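PDB 3NNB: alginate lyase from Bacteroides ovatus, which probably depolymerises alginate by cleaving its uronic acid chains through beta-elimination. Local coordinates for residues Gly112-Tyr116 / Leu180-Ser184; Met104-Thr109 / Ser170-Met174; Ala40-Pro46 / Lys126-Phe130. All coordinates share one frame; numbering follows the deposited sequence. Where two conformers were deposited one is given.

The three contacts lie close together in the helical domain, their centres about 12 to 15 Å apart. Interactions 1 and 2 share helix 98-118, and both take their second segment from helix 171-180 or the turn after it. Interaction 3 ties the end of helix 27-41 to helix 121-136, which follows helix 98-118 in the chain. In sequence the segments run 40-46, 104-109, 112-116, 126-130, 170-174 and 180-184, so all three pairings interleave. Side chains join them: Met181 touches Val108 and Ala127, while Phe130 packs on Ala107 and Val108. Interaction 2 lies nearest the chain's centre; interaction 1 runs out to a sodium site. Parts far apart in sequence thus meet around helices 98-118 and 121-136.

Interaction 1. Residues Gly112-Tyr116 / Leu180-Ser184; sequences GLAYY and LMENS. With NA (sodium ion), chain B.
Tyr115, Tyr116 and Gly112 pack one face of helix 98-118 against the turn that follows helix 171-180, in a buried and mainly apolar helix-to-loop contact. Leu180 divides its two methyls: CD1 meets Leu113 CD2 at 3.7 Å, while CD2 sits squarely over the centre of the Tyr116 ring, 3.7 Å from the ring centroid, as a CH-pi contact. Tyr116 also makes a cation-pi contact with Lys18 of helix 11-19. Met181 lies directly against the bare backbone of Gly112, its CG within 3.6 Å of Gly112 CA.

Such a link between consecutive helices is consistent with the alpha/alpha toroid expected of this family, and it begins with a type I beta turn from Met181 to Ser184. Met181 O receives Ser184 N and also Ser184 OG, the latter at 2.7 Å and in the carbonyl plane. With chi1 at 73°, OG folds back to that carbonyl and leaves Ser184 CB over one face of the Tyr115 ring, toward its rim. In one of the two conformers of Asn183, Tyr115 OH donates to Asn183 OD1 at 3.1 Å from above the amide plane, with ring and amide nearly perpendicular; this bond is less certain than the rest. From the turn itself, Glu182 O at 2.4 Å and Ser184 O at 2.3 Å bind the sodium ion, together with three waters and, beyond the turn, Phe187 O.

Interaction 2. Residues Met104-Thr109 / Ser170-Met174; sequences MSKAVT and SFTEM
Met174 pushes its side chain as a knob into a hole on helix 98-118 formed by Met104, Ser105, Val108 and Thr109. Its CG lies 3.6 Å from Val108 CG1, and its selenium meets that of Met104 (SE to SE 3.9 Å) where the two chains cross at about a right angle. Met104 bends at both chi2 (-77°) and chi3, which carries its methyl over to Phe171, Met104 CE to Phe171 CE1 3.7 Å. Phe199 of helix 189-208 also packs on Met174, so the knob belongs to the buried interior between the helices.

Outward from this centre the contact turns polar. Ser105 OG and Ser170 OG share a hydrogen bond of 2.7 Å. A water sits beside them, bonded to Ser105 OG at 2.8 Å and Thr109 OG1 at 2.7 Å, and donating to Ser170 O. Thr109 turns its methyl CG2 to Glu173, whose carboxylate OE2 is hydrogen-bonded to Tyr9 OH. Hydroxyls can each give or accept, so the donor in the serine pair is left open, and this edge joins helix 98-118 to the start of the 170-174 segment through neutral groups, leaving the nearby carboxylate to an outside partner.

Interaction 3. Residues Ala40-Pro46 / Lys126-Phe130; sequences ALKMTPP and KAVDF
Lys126 reaches across from helix 121-136 and gives its ammonium group to two backbone carbonyls, Leu41 O and Met43 O, with NZ 2.8 Å from each. In what is probably an alpha/alpha toroid, as its family suggests, those carbonyls lie where helix 27-41 runs out into the loop through Pro46. NZ stands well above the carbonyl plane of Leu41, 53° out of it, but is tilted only 31° from that of Met43. The bend at chi2 (84°) swings the lysine's outer chain toward the loop, while Leu41 CD2 lies against the root of the side chain, 3.5 Å from Lys126 CB. The C-terminal end of helix 27-41, with its partial negative charge, would probably favour the ammonium group. A leucine in its place would probably leave Leu41 O and Met43 O without this shared donor and the departing loop less firmly tied to helix 121-136.

Phe130, one helical turn on, receives Pro45 and Pro46. Pro45 CG rests over the middle of the ring, 4.2 Å from its centroid, in a CH-pi contact. Around the edge come Pro46 CD, Ala40 O and, in one of the two conformers of Met43 and so less certain, its selenium, a Met-aromatic contact with Met43 SE 3.8 Å from Phe130 CE1. The ring also packs on Ala107 and Val108 of helix 98-118, so it is wedged between that helix and the loop. At the far end one water donates to both Pro46 O and Phe130 O, its oxygen 2.9 Å from each.

Interaction 1. Residues Gly112-Tyr116 / Leu180-Ser184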
# COMPACT_ATOMS: atom_id res chain seq x y z
N GLY A 112 12.45 -4.17 9.32
CA GLY A 112 11.69 -4.17 10.53
C GLY A 112 11.13 -5.56 10.82
O GLY A 112 11.19 -6.04 11.95
N LEU A 113 10.59 -6.19 9.80
CA LEU A 113 10.11 -7.57 9.93
C LEU A 113 11.29 -8.51 10.31
O LEU A 113 11.15 -9.36 11.18
CB LEU A 113 9.47 -8.02 8.63
CG LEU A 113 8.06 -7.50 8.42
CD1 LEU A 113 7.63 -7.86 6.98
CD2 LEU A 113 7.05 -8.01 9.45
N ALA A 114 12.42 -8.35 9.65
CA ALA A 114 13.60 -9.16 9.98
C ALA A 114 14.04 -8.95 11.43
O ALA A 114 14.35 -9.94 12.13
CB ALA A 114 14.78 -8.86 9.01
N TYR A 115 14.07 -7.68 11.89
CA TYR A 115 14.36 -7.44 13.30
C TYR A 115 13.32 -8.14 14.23
O TYR A 115 13.66 -8.79 15.23
CB TYR A 115 14.42 -5.94 13.61
CG TYR A 115 14.50 -5.71 15.09
CD1 TYR A 115 15.71 -5.90 15.76
CD2 TYR A 115 13.39 -5.38 15.83
CE1 TYR A 115 15.78 -5.78 17.15
CE2 TYR A 115 13.46 -5.23 17.21
CZ TYR A 115 14.64 -5.45 17.85
OH TYR A 115 14.69 -5.27 19.22
N TYR A 116 12.04 -8.04 13.90
CA TYR A 116 10.99 -8.63 14.71
C TYR A 116 11.16 -10.12 14.86
O TYR A 116 11.06 -10.66 15.98
CB TYR A 116 9.62 -8.31 14.09
CG TYR A 116 8.47 -8.79 14.93
CD1 TYR A 116 8.29 -8.33 16.23
CD2 TYR A 116 7.54 -9.69 14.42
CE1 TYR A 116 7.19 -8.79 17.00
CE2 TYR A 116 6.45 -10.14 15.17
CZ TYR A 116 6.30 -9.67 16.45
OH TYR A 116 5.23 -10.13 17.21
N LEU A 180 7.01 -2.45 15.01
CA LEU A 180 7.65 -3.75 15.32
C LEU A 180 9.12 -3.60 15.77
O LEU A 180 9.65 -4.46 16.49
CB LEU A 180 7.52 -4.71 14.14
CG LEU A 180 6.14 -5.26 13.82
CD1 LEU A 180 6.22 -6.08 12.54
CD2 LEU A 180 5.54 -6.05 15.00
N MSE A 181 9.76 -2.52 15.36
CA MSE A 181 11.15 -2.16 15.71
C MSE A 181 11.35 -1.21 16.87
O MSE A 181 12.49 -0.89 17.18
CB MSE A 181 11.80 -1.44 14.49
CG MSE A 181 12.27 -2.30 13.51
SE MSE A 181 13.21 -1.07 12.28
CE MSE A 181 11.75 -0.44 11.12
N GLU A 182 10.28 -0.74 17.49
CA GLU A 182 10.39 0.31 18.50
C GLU A 182 11.27 -0.12 19.69
O GLU A 182 11.95 0.73 20.27
CB GLU A 182 8.98 0.76 18.98
CG GLU A 182 8.31 1.61 17.96
CD GLU A 182 7.01 2.23 18.44
OE1 GLU A 182 6.66 2.02 19.62
OE2 GLU A 182 6.36 2.92 17.63
N ASN A 183 11.28 -1.40 20.02
CA ASN A 183 12.12 -1.88 21.14
C ASN A 183 13.56 -2.18 20.72
O ASN A 183 14.35 -2.58 21.55
CB ASN A 183 11.48 -3.06 21.92
CG ASN A 183 11.36 -4.37 21.11
OD1 ASN A 183 11.74 -4.46 19.94
ND2 ASN A 183 10.80 -5.39 21.75
N SER A 184 13.90 -1.97 19.45
CA SER A 184 15.31 -2.03 19.06
C SER A 184 16.10 -0.90 19.70
O SER A 184 15.54 0.16 20.09
CB SER A 184 15.44 -1.96 17.53
OG SER A 184 15.18 -0.65 17.02
NA NA B . 14.06 1.67 20.91
O HOH W 1 16.09 2.89 21.59
O HOH W 2 14.18 0.50 23.01
O HOH W 3 12.69 3.16 22.40

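Interaction 2. Residues Met104-Thr109 / Ser170-Met174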
# COMPACT_ATOMS: atom_id res chain seq x y z
N MSE A 104 13.07 2.34 -0.65
CA MSE A 104 13.21 2.71 0.76
C MSE A 104 12.13 2.06 1.61
O MSE A 104 12.41 1.41 2.61
CB MSE A 104 13.20 4.25 0.90
CG MSE A 104 13.37 4.82 2.35
SE MSE A 104 11.78 4.68 3.43
CE MSE A 104 10.58 5.74 2.34
N SER A 105 10.89 2.22 1.18
CA SER A 105 9.76 1.69 1.93
C SER A 105 9.82 0.16 2.06
O SER A 105 9.59 -0.43 3.14
CB SER A 105 8.47 2.13 1.23
OG SER A 105 7.35 1.56 1.85
N LYS A 106 10.13 -0.50 0.96
CA LYS A 106 10.29 -1.95 0.97
C LYS A 106 11.42 -2.38 1.88
O LYS A 106 11.31 -3.36 2.61
CB LYS A 106 10.51 -2.48 -0.43
CG LYS A 106 9.27 -2.39 -1.27
CD LYS A 106 9.47 -3.09 -2.62
CE LYS A 106 9.99 -2.18 -3.69
NZ LYS A 106 9.66 -2.75 -5.04
N ALA A 107 12.53 -1.65 1.84
CA ALA A 107 13.70 -1.98 2.68
C ALA A 107 13.39 -1.83 4.17
O ALA A 107 13.76 -2.68 4.98
CB ALA A 107 14.93 -1.11 2.28
N VAL A 108 12.71 -0.77 4.54
CA VAL A 108 12.40 -0.53 5.94
C VAL A 108 11.44 -1.60 6.43
O VAL A 108 11.59 -2.10 7.55
CB VAL A 108 11.83 0.88 6.15
CG1 VAL A 108 11.18 1.01 7.51
CG2 VAL A 108 12.98 1.95 5.93
N THR A 109 10.48 -1.96 5.58
CA THR A 109 9.51 -3.02 5.90
C THR A 109 10.22 -4.37 6.07
O THR A 109 10.02 -5.08 7.08
CB THR A 109 8.35 -3.05 4.89
OG1 THR A 109 7.59 -1.83 5.06
CG2 THR A 109 7.43 -4.24 5.11
N SER A 170 2.23 2.35 0.46
CA SER A 170 3.04 1.41 1.24
C SER A 170 3.49 1.93 2.62
O SER A 170 3.90 1.12 3.47
CB SER A 170 4.26 0.90 0.45
OG SER A 170 5.19 1.93 0.26
N PHE A 171 3.37 3.24 2.88
CA PHE A 171 3.67 3.75 4.20
C PHE A 171 2.72 3.17 5.25
O PHE A 171 3.05 3.10 6.44
CB PHE A 171 3.63 5.28 4.23
CG PHE A 171 4.78 5.96 3.57
CD1 PHE A 171 5.81 5.29 2.89
CD2 PHE A 171 4.82 7.35 3.59
CE1 PHE A 171 6.87 6.01 2.31
CE2 PHE A 171 5.87 8.03 3.01
CZ PHE A 171 6.89 7.36 2.37
N THR A 172 1.54 2.73 4.82
CA THR A 172 0.59 2.09 5.74
C THR A 172 1.21 0.86 6.40
O THR A 172 1.13 0.69 7.63
CB THR A 172 -0.75 1.75 5.06
OG1 THR A 172 -0.53 0.85 3.97
CG2 THR A 172 -1.50 3.07 4.66
N GLU A 173 1.87 0.05 5.60
CA GLU A 173 2.57 -1.13 6.05
C GLU A 173 3.91 -0.79 6.73
O GLU A 173 4.25 -1.35 7.76
CB GLU A 173 2.81 -2.07 4.86
CG GLU A 173 3.50 -3.32 5.21
CD GLU A 173 3.56 -4.35 4.06
OE1 GLU A 173 3.23 -3.96 2.93
OE2 GLU A 173 4.01 -5.49 4.34
N MSE A 174 4.66 0.15 6.14
CA MSE A 174 5.91 0.60 6.73
C MSE A 174 5.76 1.03 8.20
O MSE A 174 6.62 0.76 9.02
CB MSE A 174 6.49 1.75 5.91
CG MSE A 174 7.91 2.04 6.27
SE MSE A 174 8.63 3.64 5.45
CE MSE A 174 7.64 4.88 6.50
O HOH W 4 6.24 -0.77 2.98

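Interaction 3. Residues Ala40-Pro46 / Lys126-Phe130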
# COMPACT_ATOMS: atom_id res chain seq x y z
N ALA A 40 19.13 -6.03 1.76
CA ALA A 40 18.84 -4.64 2.10
C ALA A 40 20.02 -3.99 2.81
O ALA A 40 20.20 -2.77 2.68
CB ALA A 40 17.54 -4.50 2.92
N LEU A 41 20.78 -4.79 3.60
CA LEU A 41 21.99 -4.23 4.26
C LEU A 41 23.00 -3.69 3.27
O LEU A 41 23.77 -2.81 3.61
CB LEU A 41 22.66 -5.28 5.13
CG LEU A 41 21.93 -5.80 6.37
CD1 LEU A 41 22.79 -6.86 7.12
CD2 LEU A 41 21.53 -4.68 7.32
N LYS A 42 23.03 -4.26 2.07
CA LYS A 42 23.97 -3.85 1.04
C LYS A 42 23.55 -2.59 0.31
O LYS A 42 24.34 -2.03 -0.46
CB LYS A 42 24.10 -4.97 -0.00
CG LYS A 42 24.69 -6.25 0.56
CD LYS A 42 24.77 -7.34 -0.49
CE LYS A 42 25.43 -8.60 0.08
NZ LYS A 42 24.62 -9.35 1.08
N MSE A 43 22.28 -2.20 0.45
CA MSE A 43 21.73 -1.09 -0.35
C MSE A 43 22.12 0.26 0.25
O MSE A 43 22.04 0.47 1.46
CB MSE A 43 20.20 -1.19 -0.46
CG MSE A 43 19.58 -0.03 -1.27
SE MSE A 43 17.63 -0.12 -1.35
CE MSE A 43 17.43 -1.49 -2.70
N THR A 44 22.55 1.19 -0.61
CA THR A 44 22.80 2.56 -0.16
C THR A 44 21.43 3.25 -0.04
O THR A 44 20.65 3.25 -1.01
CB THR A 44 23.65 3.35 -1.18
OG1 THR A 44 24.91 2.69 -1.33
CG2 THR A 44 23.87 4.79 -0.72
N PRO A 45 21.12 3.82 1.14
CA PRO A 45 19.81 4.49 1.27
C PRO A 45 19.66 5.61 0.25
O PRO A 45 20.54 6.48 0.16
CB PRO A 45 19.81 5.02 2.69
CG PRO A 45 20.68 4.04 3.46
CD PRO A 45 21.79 3.70 2.46
N PRO A 46 18.59 5.57 -0.56
CA PRO A 46 18.34 6.65 -1.51
C PRO A 46 17.65 7.86 -0.84
O PRO A 46 17.28 7.82 0.33
CB PRO A 46 17.40 6.01 -2.51
CG PRO A 46 16.54 5.13 -1.65
CD PRO A 46 17.49 4.58 -0.59
N LYS A 126 20.02 -0.65 10.33
CA LYS A 126 19.99 -0.30 8.88
C LYS A 126 18.68 0.35 8.52
O LYS A 126 18.67 1.31 7.74
CB LYS A 126 20.25 -1.49 7.99
CG LYS A 126 20.31 -1.21 6.50
CD LYS A 126 21.67 -0.71 6.02
CE LYS A 126 21.66 -0.27 4.55
NZ LYS A 126 23.05 -0.09 3.96
N ALA A 127 17.58 -0.12 9.09
CA ALA A 127 16.31 0.50 8.83
C ALA A 127 16.28 1.96 9.25
O ALA A 127 15.76 2.81 8.53
CB ALA A 127 15.13 -0.26 9.53
N VAL A 128 16.83 2.24 10.43
CA VAL A 128 16.90 3.62 10.95
C VAL A 128 17.78 4.49 10.03
O VAL A 128 17.48 5.67 9.87
CB VAL A 128 17.33 3.61 12.46
CG1 VAL A 128 17.62 5.01 12.98
CG2 VAL A 128 16.22 2.99 13.29
N ASP A 129 18.83 3.91 9.42
CA ASP A 129 19.68 4.63 8.46
C ASP A 129 18.84 5.04 7.24
O ASP A 129 18.83 6.21 6.88
CB ASP A 129 20.87 3.75 8.09
CG ASP A 129 21.92 4.43 7.24
OD1 ASP A 129 21.99 5.66 7.11
OD2 ASP A 129 22.77 3.63 6.77
N PHE A 130 18.08 4.10 6.66
CA PHE A 130 17.15 4.46 5.59
C PHE A 130 16.20 5.58 6.01
O PHE A 130 15.96 6.49 5.26
CB PHE A 130 16.28 3.27 5.18
CG PHE A 130 16.93 2.31 4.20
CD1 PHE A 130 16.86 2.58 2.83
CD2 PHE A 130 17.50 1.09 4.62
CE1 PHE A 130 17.41 1.71 1.92
CE2 PHE A 130 18.07 0.21 3.70
CZ PHE A 130 18.04 0.54 2.35
O HOH W 5 16.55 6.01 2.43